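Local structure of Tox3 (Phaeosphaeria nodorum, 6WES) at residues Ile33-Asp38 and Gln43-Thr48; Cys82-Asn85 and Pro90-Arg93; Thr21-Asp26 and Pro125-Val130. The protein acts as a necrotrophic effector of a fungal pathogen, probably recognised through the host's Snn3, this chain being probably the mature part left after removal of the pro-domain. One frame throughout, in Å; residues are numbered along the deposited sequence.

Interactions 1 and 2 each lie where a beta hairpin nears its turn, on opposite sides of the chain's centre, their own centres about 46 Å apart. Interaction 1 is largely buried and relies on a glutamine amide and a water where backbone pairing is absent; interaction 2 lies on the surface and is held by regular antiparallel backbone bonds. Interaction 3 is buried and purely apolar, joining strands that are not neighbours in the sheet. It shares strand 23-36 with interaction 1, at the strand's other end, and touches interaction 2 through the methyls L83 CD1 and I23 CD1. Strands 92-105 and 126-133, used by interactions 2 and 3, pair side by side.

Interaction 1 of 3, residues Ile33-Asp38 and Gln43-Thr48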
loop_
_atom_site.group_PDB
_atom_site.type_symbol
_atom_site.label_atom_id
_atom_site.label_comp_id
_atom_site.label_asym_id
_atom_site.label_seq_id
_atom_site.Cartn_x
_atom_site.Cartn_y
_atom_site.Cartn_z
ATOM N N ILE A 33 5.759 -13.920 6.217
ATOM C CA ILE A 33 4.746 -14.832 6.759
ATOM C C ILE A 33 5.411 -16.096 7.289
ATOM O O ILE A 33 5.664 -17.024 6.510
ATOM C CB ILE A 33 3.699 -15.222 5.701
ATOM C CG1 ILE A 33 3.208 -14.001 4.915
ATOM C CG2 ILE A 33 2.551 -15.943 6.406
ATOM C CD1 ILE A 33 3.775 -13.944 3.551
ATOM N N PRO A 34 5.713 -16.178 8.578
ATOM C CA PRO A 34 6.260 -17.412 9.144
ATOM C C PRO A 34 5.210 -18.511 9.135
ATOM O O PRO A 34 4.001 -18.256 9.182
ATOM C CB PRO A 34 6.587 -17.027 10.595
ATOM C CG PRO A 34 6.444 -15.515 10.687
ATOM C CD PRO A 34 5.574 -15.100 9.567
ATOM N N PHE A 35 5.673 -19.758 9.098
ATOM C CA PHE A 35 4.746 -20.882 9.115
ATOM C C PHE A 35 5.350 -21.945 10.021
ATOM O O PHE A 35 6.485 -22.386 9.802
ATOM C CB PHE A 35 4.539 -21.420 7.686
ATOM C CG PHE A 35 3.609 -22.608 7.576
ATOM C CD1 PHE A 35 2.288 -22.446 7.245
ATOM C CD2 PHE A 35 4.100 -23.892 7.733
ATOM C CE1 PHE A 35 1.432 -23.552 7.123
ATOM C CE2 PHE A 35 3.256 -25.007 7.629
ATOM C CZ PHE A 35 1.927 -24.832 7.312
ATOM N N GLU A 36 4.591 -22.392 11.014
ATOM C CA GLU A 36 5.064 -23.445 11.909
ATOM C C GLU A 36 4.734 -24.802 11.302
ATOM O O GLU A 36 3.556 -25.160 11.166
ATOM C CB GLU A 36 4.417 -23.284 13.285
ATOM C CG GLU A 36 4.630 -24.467 14.242
ATOM C CD GLU A 36 6.095 -24.846 14.440
ATOM O OE1 GLU A 36 6.816 -24.053 15.097
ATOM O OE2 GLU A 36 6.501 -25.928 13.992
ATOM N N THR A 37 5.776 -25.575 10.959
ATOM C CA THR A 37 5.534 -26.829 10.257
ATOM C C THR A 37 4.802 -27.852 11.108
ATOM O O THR A 37 4.242 -28.803 10.543
ATOM C CB THR A 37 6.821 -27.436 9.677
ATOM O OG1 THR A 37 7.711 -27.766 10.744
ATOM C CG2 THR A 37 7.522 -26.456 8.761
ATOM N N ASP A 38 4.766 -27.680 12.430
ATOM C CA ASP A 38 4.028 -28.623 13.273
ATOM C C ASP A 38 2.528 -28.330 13.336
ATOM O O ASP A 38 1.775 -29.185 13.820
ATOM C CB ASP A 38 4.575 -28.618 14.714
ATOM C CG ASP A 38 6.035 -29.092 14.827
ATOM O OD1 ASP A 38 6.551 -29.783 13.921
ATOM O OD2 ASP A 38 6.670 -28.784 15.870
ATOM N N GLN A 43 -3.507 -23.086 10.738
ATOM C CA GLN A 43 -2.878 -22.341 11.812
ATOM C C GLN A 43 -3.070 -20.838 11.643
ATOM O O GLN A 43 -3.158 -20.307 10.533
ATOM C CB GLN A 43 -1.387 -22.648 11.888
ATOM C CG GLN A 43 -0.560 -22.168 10.702
ATOM C CD GLN A 43 0.884 -22.634 10.816
ATOM O OE1 GLN A 43 1.772 -21.878 11.238
ATOM N NE2 GLN A 43 1.122 -23.886 10.457
ATOM N N VAL A 44 -3.151 -20.154 12.781
ATOM C CA VAL A 44 -3.135 -18.698 12.776
ATOM C C VAL A 44 -1.788 -18.254 12.234
ATOM O O VAL A 44 -0.757 -18.862 12.544
ATOM C CB VAL A 44 -3.332 -18.213 14.224
ATOM C CG1 VAL A 44 -3.048 -16.760 14.355
ATOM C CG2 VAL A 44 -4.737 -18.530 14.737
ATOM N N LEU A 45 -1.778 -17.212 11.398
ATOM C CA LEU A 45 -0.554 -16.719 10.772
ATOM C C LEU A 45 -0.289 -15.306 11.246
ATOM O O LEU A 45 -1.226 -14.530 11.426
ATOM C CB LEU A 45 -0.664 -16.703 9.237
ATOM C CG LEU A 45 -0.878 -18.076 8.609
ATOM C CD1 LEU A 45 -1.197 -17.886 7.125
ATOM C CD2 LEU A 45 0.376 -18.920 8.782
ATOM N N ARG A 46 0.970 -14.970 11.451
ATOM C CA ARG A 46 1.370 -13.634 11.874
ATOM C C ARG A 46 2.099 -12.985 10.702
ATOM O O ARG A 46 3.273 -13.288 10.449
ATOM C CB ARG A 46 2.253 -13.729 13.112
ATOM C CG ARG A 46 1.471 -14.173 14.330
ATOM C CD ARG A 46 2.365 -14.356 15.544
ATOM N NE ARG A 46 1.630 -14.976 16.646
ATOM C CZ ARG A 46 1.473 -16.289 16.791
ATOM N NH1 ARG A 46 2.003 -17.127 15.903
ATOM N NH2 ARG A 46 0.786 -16.768 17.821
ATOM N N VAL A 47 1.406 -12.083 10.003
ATOM C CA VAL A 47 1.927 -11.403 8.822
ATOM C C VAL A 47 2.546 -10.077 9.247
ATOM O O VAL A 47 1.941 -9.321 10.023
ATOM C CB VAL A 47 0.800 -11.181 7.796
ATOM C CG1 VAL A 47 1.274 -10.350 6.628
ATOM C CG2 VAL A 47 0.248 -12.525 7.299
ATOM N N THR A 48 3.738 -9.786 8.742
ATOM C CA THR A 48 4.343 -8.464 8.909
ATOM C C THR A 48 4.450 -7.812 7.538
ATOM O O THR A 48 5.197 -8.294 6.676
ATOM C CB THR A 48 5.732 -8.593 9.535
ATOM O OG1 THR A 48 5.599 -9.129 10.864
ATOM C CG2 THR A 48 6.466 -7.231 9.620
HETATM O O HOH W 1 2.805 -17.226 11.345
#
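Q43 lays its amide against both F35 and the backbone of E36. A chi1 of 67° tucks its CG in over its own backbone, from which the chain runs straight across the gap. E36 N donates to Q43 OE1 at 2.9 Å, in the carbonyl plane and on a lone pair, while Q43 NE2 donates to E36 O at 2.8 Å. One side chain serves both the backbone N-H and carbonyl of E36, as a partner strand's backbone would; glutamine suits the place because it offers a donor and an acceptor side by side. A further bond from NE2 to G40 O helps fix the amide's rotation. NE2 lies 3.3 Å above one face of the F35 ring, offset toward the rim, the two planes 21° apart.

The amide stands at the turn end of the hairpin of strands 23-36 and 45-53 of this beta barrel. L45 brings CD2 to 4.3 Å from F35 CD1, and its backbone pairs outward with V66 of strand 63-66. At R46 a water replaces direct pairing: it accepts from R46 N at 2.9 Å and donates to P34 O at 2.7 Å. P34, which has no N-H to offer, turns its CD to R46 O at 3.1 Å. V47 lies side by side with I33, CG2 to CG1 at 4.1 Å, and both branched side chains rest on L104 of strand 92-105.

Interaction 2 of 3, residues Cys82-Asn85 and Pro90-Arg93; sequences CLMN and PPTR
M84 crosses P91 at a slant, its chain passing the CB-CG edge of the proline ring, with CG 3.8 Å from P91 CB and SD the same distance from P91 CG. CG stands anti to the backbone N (chi1 171°), which carries the long, flexible side chain out to the ring; a rigid proline gives it a fixed apolar surface. R93 shares this face of the sheet, paired with M84 in a non-hydrogen-bonded antiparallel position. Its NE comes within 4.1 Å of M84 SD and is buried without a polar partner, whereas NH1 bonds to D135 O.

N85 and T92 point to the other face, their CB atoms 4.1 Å apart. They form the hydrogen-bonded pair: N85 N to T92 O is 2.9 Å and almost straight, while T92 N to N85 O is 3.2 Å and more bent. T92 OG1 holds a water at 2.6 Å, which reaches N85 O only weakly; N85 OD1 turns instead to T87 OG1 in the hairpin loop.

These pairs close the hairpin of strands 72-85 and 92-105. Strand 126-133 pairs with the other edge of 92-105, where T92 touches C131 and R133, and the C82-C137 disulfide ties strand 72-85 to the loop beyond.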
loop_
_atom_site.group_PDB
_atom_site.type_symbol
_atom_site.label_atom_id
_atom_site.label_comp_id
_atom_site.label_asym_id
_atom_site.label_seq_id
_atom_site.Cartn_x
_atom_site.Cartn_y
_atom_site.Cartn_z
ATOM N N CYS A 82 4.866 16.090 -1.168
ATOM C CA CYS A 82 4.573 17.499 -1.397
ATOM C C CYS A 82 4.948 17.878 -2.825
ATOM O O CYS A 82 5.922 17.367 -3.387
ATOM C CB CYS A 82 5.364 18.402 -0.430
ATOM S SG CYS A 82 4.698 18.601 1.278
ATOM N N LEU A 83 4.170 18.784 -3.412
ATOM C CA LEU A 83 4.521 19.368 -4.697
ATOM C C LEU A 83 4.320 20.870 -4.596
ATOM O O LEU A 83 3.467 21.356 -3.845
ATOM C CB LEU A 83 3.676 18.841 -5.868
ATOM C CG LEU A 83 3.751 17.322 -6.163
ATOM C CD1 LEU A 83 2.685 16.905 -7.125
ATOM C CD2 LEU A 83 5.127 16.931 -6.670
ATOM N N MET A 84 5.091 21.601 -5.383
ATOM C CA MET A 84 5.034 23.053 -5.374
ATOM C C MET A 84 4.931 23.560 -6.802
ATOM O O MET A 84 5.557 23.010 -7.714
ATOM C CB MET A 84 6.283 23.614 -4.732
ATOM C CG MET A 84 6.402 25.109 -4.873
ATOM S SD MET A 84 7.559 25.781 -3.689
ATOM C CE MET A 84 9.121 25.538 -4.518
ATOM N N ASN A 85 4.108 24.584 -6.991
ATOM C CA ASN A 85 4.026 25.324 -8.244
ATOM C C ASN A 85 4.694 26.666 -7.975
ATOM O O ASN A 85 4.092 27.533 -7.330
ATOM C CB ASN A 85 2.557 25.529 -8.622
ATOM C CG ASN A 85 2.369 26.332 -9.903
ATOM O OD1 ASN A 85 3.253 27.072 -10.339
ATOM N ND2 ASN A 85 1.187 26.208 -10.500
ATOM N N PRO A 90 3.250 34.159 -3.004
ATOM C CA PRO A 90 3.826 32.871 -2.598
ATOM C C PRO A 90 3.469 31.774 -3.610
ATOM O O PRO A 90 2.550 31.930 -4.406
ATOM C CB PRO A 90 3.148 32.585 -1.242
ATOM C CG PRO A 90 2.450 33.858 -0.856
ATOM C CD PRO A 90 2.130 34.555 -2.135
ATOM N N PRO A 91 4.236 30.698 -3.622
ATOM C CA PRO A 91 3.897 29.561 -4.486
ATOM C C PRO A 91 2.627 28.885 -3.998
ATOM O O PRO A 91 2.151 29.110 -2.883
ATOM C CB PRO A 91 5.096 28.634 -4.289
ATOM C CG PRO A 91 5.531 28.906 -2.871
ATOM C CD PRO A 91 5.392 30.410 -2.767
ATOM N N THR A 92 2.076 28.028 -4.854
ATOM C CA THR A 92 1.054 27.085 -4.421
ATOM C C THR A 92 1.766 25.835 -3.937
ATOM O O THR A 92 2.510 25.202 -4.694
ATOM C CB THR A 92 0.118 26.730 -5.573
ATOM O OG1 THR A 92 -0.486 27.931 -6.060
ATOM C CG2 THR A 92 -0.978 25.772 -5.087
ATOM N N ARG A 93 1.558 25.480 -2.679
ATOM C CA ARG A 93 2.168 24.291 -2.112
ATOM C C ARG A 93 1.077 23.300 -1.752
ATOM O O ARG A 93 0.094 23.658 -1.093
ATOM C CB ARG A 93 2.991 24.644 -0.879
ATOM C CG ARG A 93 4.036 25.713 -1.172
ATOM C CD ARG A 93 5.122 25.744 -0.119
ATOM N NE ARG A 93 5.896 24.511 -0.113
ATOM C CZ ARG A 93 6.954 24.306 0.663
ATOM N NH1 ARG A 93 7.360 25.260 1.491
ATOM N NH2 ARG A 93 7.598 23.147 0.611
HETATM O O HOH W 2 1.052 28.959 -7.924
#

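Interaction 3 of 3, residues Thr21-Asp26 and Pro125-Val130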
loop_
_atom_site.group_PDB
_atom_site.type_symbol
_atom_site.label_atom_id
_atom_site.label_comp_id
_atom_site.label_asym_id
_atom_site.label_seq_id
_atom_site.Cartn_x
_atom_site.Cartn_y
_atom_site.Cartn_z
ATOM N N THR A 21 -2.473 17.527 -12.357
ATOM C CA THR A 21 -2.939 16.273 -12.934
ATOM C C THR A 21 -1.761 15.401 -13.350
ATOM O O THR A 21 -0.604 15.830 -13.366
ATOM C CB THR A 21 -3.848 16.537 -14.130
ATOM O OG1 THR A 21 -3.118 17.300 -15.099
ATOM C CG2 THR A 21 -5.065 17.339 -13.680
ATOM N N GLY A 22 -2.075 14.147 -13.671
ATOM C CA GLY A 22 -1.077 13.201 -14.135
ATOM C C GLY A 22 -0.042 12.793 -13.109
ATOM O O GLY A 22 1.108 12.487 -13.475
ATOM N N ILE A 23 -0.420 12.730 -11.832
ATOM C CA ILE A 23 0.516 12.390 -10.766
ATOM C C ILE A 23 0.653 10.878 -10.739
ATOM O O ILE A 23 -0.285 10.169 -10.367
ATOM C CB ILE A 23 0.034 12.924 -9.413
ATOM C CG1 ILE A 23 -0.214 14.436 -9.487
ATOM C CG2 ILE A 23 1.033 12.551 -8.343
ATOM C CD1 ILE A 23 -0.871 14.999 -8.232
ATOM N N GLN A 24 1.829 10.382 -11.082
ATOM C CA GLN A 24 2.098 8.952 -11.051
ATOM C C GLN A 24 2.910 8.586 -9.812
ATOM O O GLN A 24 3.843 9.303 -9.427
ATOM C CB GLN A 24 2.859 8.525 -12.299
ATOM C CG GLN A 24 3.109 7.008 -12.365
ATOM C CD GLN A 24 3.599 6.583 -13.724
ATOM O OE1 GLN A 24 2.858 6.661 -14.701
ATOM N NE2 GLN A 24 4.852 6.150 -13.802
ATOM N N ARG A 25 2.557 7.473 -9.182
ATOM C CA ARG A 25 3.294 6.978 -8.027
ATOM C C ARG A 25 3.398 5.465 -8.094
ATOM O O ARG A 25 2.430 4.791 -8.455
ATOM C CB ARG A 25 2.555 7.300 -6.721
ATOM C CG ARG A 25 2.325 8.789 -6.466
ATOM C CD ARG A 25 3.509 9.390 -5.739
ATOM N NE ARG A 25 4.598 9.713 -6.644
ATOM C CZ ARG A 25 5.827 10.002 -6.222
ATOM N NH1 ARG A 25 6.788 10.297 -7.087
ATOM N NH2 ARG A 25 6.091 10.005 -4.926
ATOM N N ASP A 26 4.554 4.937 -7.689
ATOM C CA ASP A 26 4.767 3.508 -7.482
ATOM C C ASP A 26 4.836 3.259 -5.980
ATOM O O ASP A 26 5.540 3.975 -5.269
ATOM C CB ASP A 26 6.097 3.054 -8.098
ATOM C CG ASP A 26 6.031 2.865 -9.595
ATOM O OD1 ASP A 26 5.042 3.299 -10.206
ATOM O OD2 ASP A 26 6.990 2.311 -10.186
ATOM N N PRO A 125 -6.355 2.466 -5.593
ATOM C CA PRO A 125 -5.981 3.386 -4.520
ATOM C C PRO A 125 -6.817 4.659 -4.607
ATOM O O PRO A 125 -7.593 4.851 -5.542
ATOM C CB PRO A 125 -4.526 3.702 -4.865
ATOM C CG PRO A 125 -4.516 3.705 -6.395
ATOM C CD PRO A 125 -5.508 2.618 -6.801
ATOM N N THR A 126 -6.659 5.519 -3.609
ATOM C CA THR A 126 -7.207 6.867 -3.667
ATOM C C THR A 126 -6.112 7.862 -3.323
ATOM O O THR A 126 -5.204 7.561 -2.545
ATOM C CB THR A 126 -8.375 7.053 -2.705
ATOM O OG1 THR A 126 -7.945 6.815 -1.354
ATOM C CG2 THR A 126 -9.521 6.103 -3.069
ATOM N N MET A 127 -6.184 9.049 -3.905
ATOM C CA MET A 127 -5.263 10.126 -3.587
ATOM C C MET A 127 -6.062 11.310 -3.083
ATOM O O MET A 127 -7.228 11.497 -3.449
ATOM C CB MET A 127 -4.419 10.553 -4.789
ATOM C CG MET A 127 -3.314 11.571 -4.433
ATOM S SD MET A 127 -2.186 11.941 -5.791
ATOM C CE MET A 127 -1.280 10.372 -5.777
ATOM N N HIS A 128 -5.425 12.097 -2.229
ATOM C CA HIS A 128 -6.056 13.175 -1.494
ATOM C C HIS A 128 -5.101 14.357 -1.519
ATOM O O HIS A 128 -3.889 14.167 -1.409
ATOM C CB HIS A 128 -6.318 12.646 -0.063
ATOM C CG HIS A 128 -7.076 11.352 -0.065
ATOM N ND1 HIS A 128 -8.448 11.312 0.021
ATOM C CD2 HIS A 128 -6.668 10.063 -0.218
ATOM C CE1 HIS A 128 -8.857 10.057 -0.053
ATOM N NE2 HIS A 128 -7.796 9.277 -0.209
ATOM N N GLU A 129 -5.629 15.565 -1.721
ATOM C CA GLU A 129 -4.795 16.745 -1.947
ATOM C C GLU A 129 -5.285 17.903 -1.083
ATOM O O GLU A 129 -6.494 18.120 -0.950
ATOM C CB GLU A 129 -4.886 17.181 -3.447
ATOM C CG GLU A 129 -4.141 18.489 -3.832
ATOM C CD GLU A 129 -4.489 19.041 -5.246
ATOM O OE1 GLU A 129 -5.647 19.417 -5.456
ATOM O OE2 GLU A 129 -3.613 19.102 -6.128
ATOM N N VAL A 130 -4.353 18.662 -0.497
ATOM C CA VAL A 130 -4.676 19.942 0.136
ATOM C C VAL A 130 -3.641 20.963 -0.323
ATOM O O VAL A 130 -2.439 20.682 -0.293
ATOM C CB VAL A 130 -4.764 19.835 1.681
ATOM C CG1 VAL A 130 -3.509 19.216 2.298
ATOM C CG2 VAL A 130 -5.134 21.189 2.332
#
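M127 reaches across to I23 and R25 with the end of its side chain. Its first two torsions are both extended, which stretches the chain away from its backbone and carries the sulfur well clear of strand 126-133. The chain then bends at the thioether (chi3 -73°), which turns the methyl along strand 23-36 rather than straight at it. The methyl CE comes to rest between two neighbours, 4.1 Å from I23 CG2 and 4.0 Å from R25 CG, while SD lies 4.1 Å from I23 CD1. The side chains of I23 and M127 cross at about a right angle, I23 offering both its branch methyl and its terminal methyl. Methionine suits the position because the backbones are far apart, with CA atoms of I23 and M127 9.5 Å from each other.

R25 takes part through its aliphatic root alone. Bends at chi2 (-88°) and chi3 (81°) fold its chain back, so that NE donates to Q24 O at 2.9 Å and the guanidinium is led away from the methionine. NH2 bonds to H79, and F81 makes a cation-pi contact with the same group.

Two strands, 144-153 and 2-16, lie between these segments in sheet order, and the side chains meet over them, consistent with packing inside the barrel. G22 and I23 together face H15 of strand 2-16 in a G1 beta bulge, where glycine readily adopts the positive phi.

With no hydrogen bond between the segments, the contact rests on dispersion and the burial of I23 and M127, which sets few demands on exact alignment.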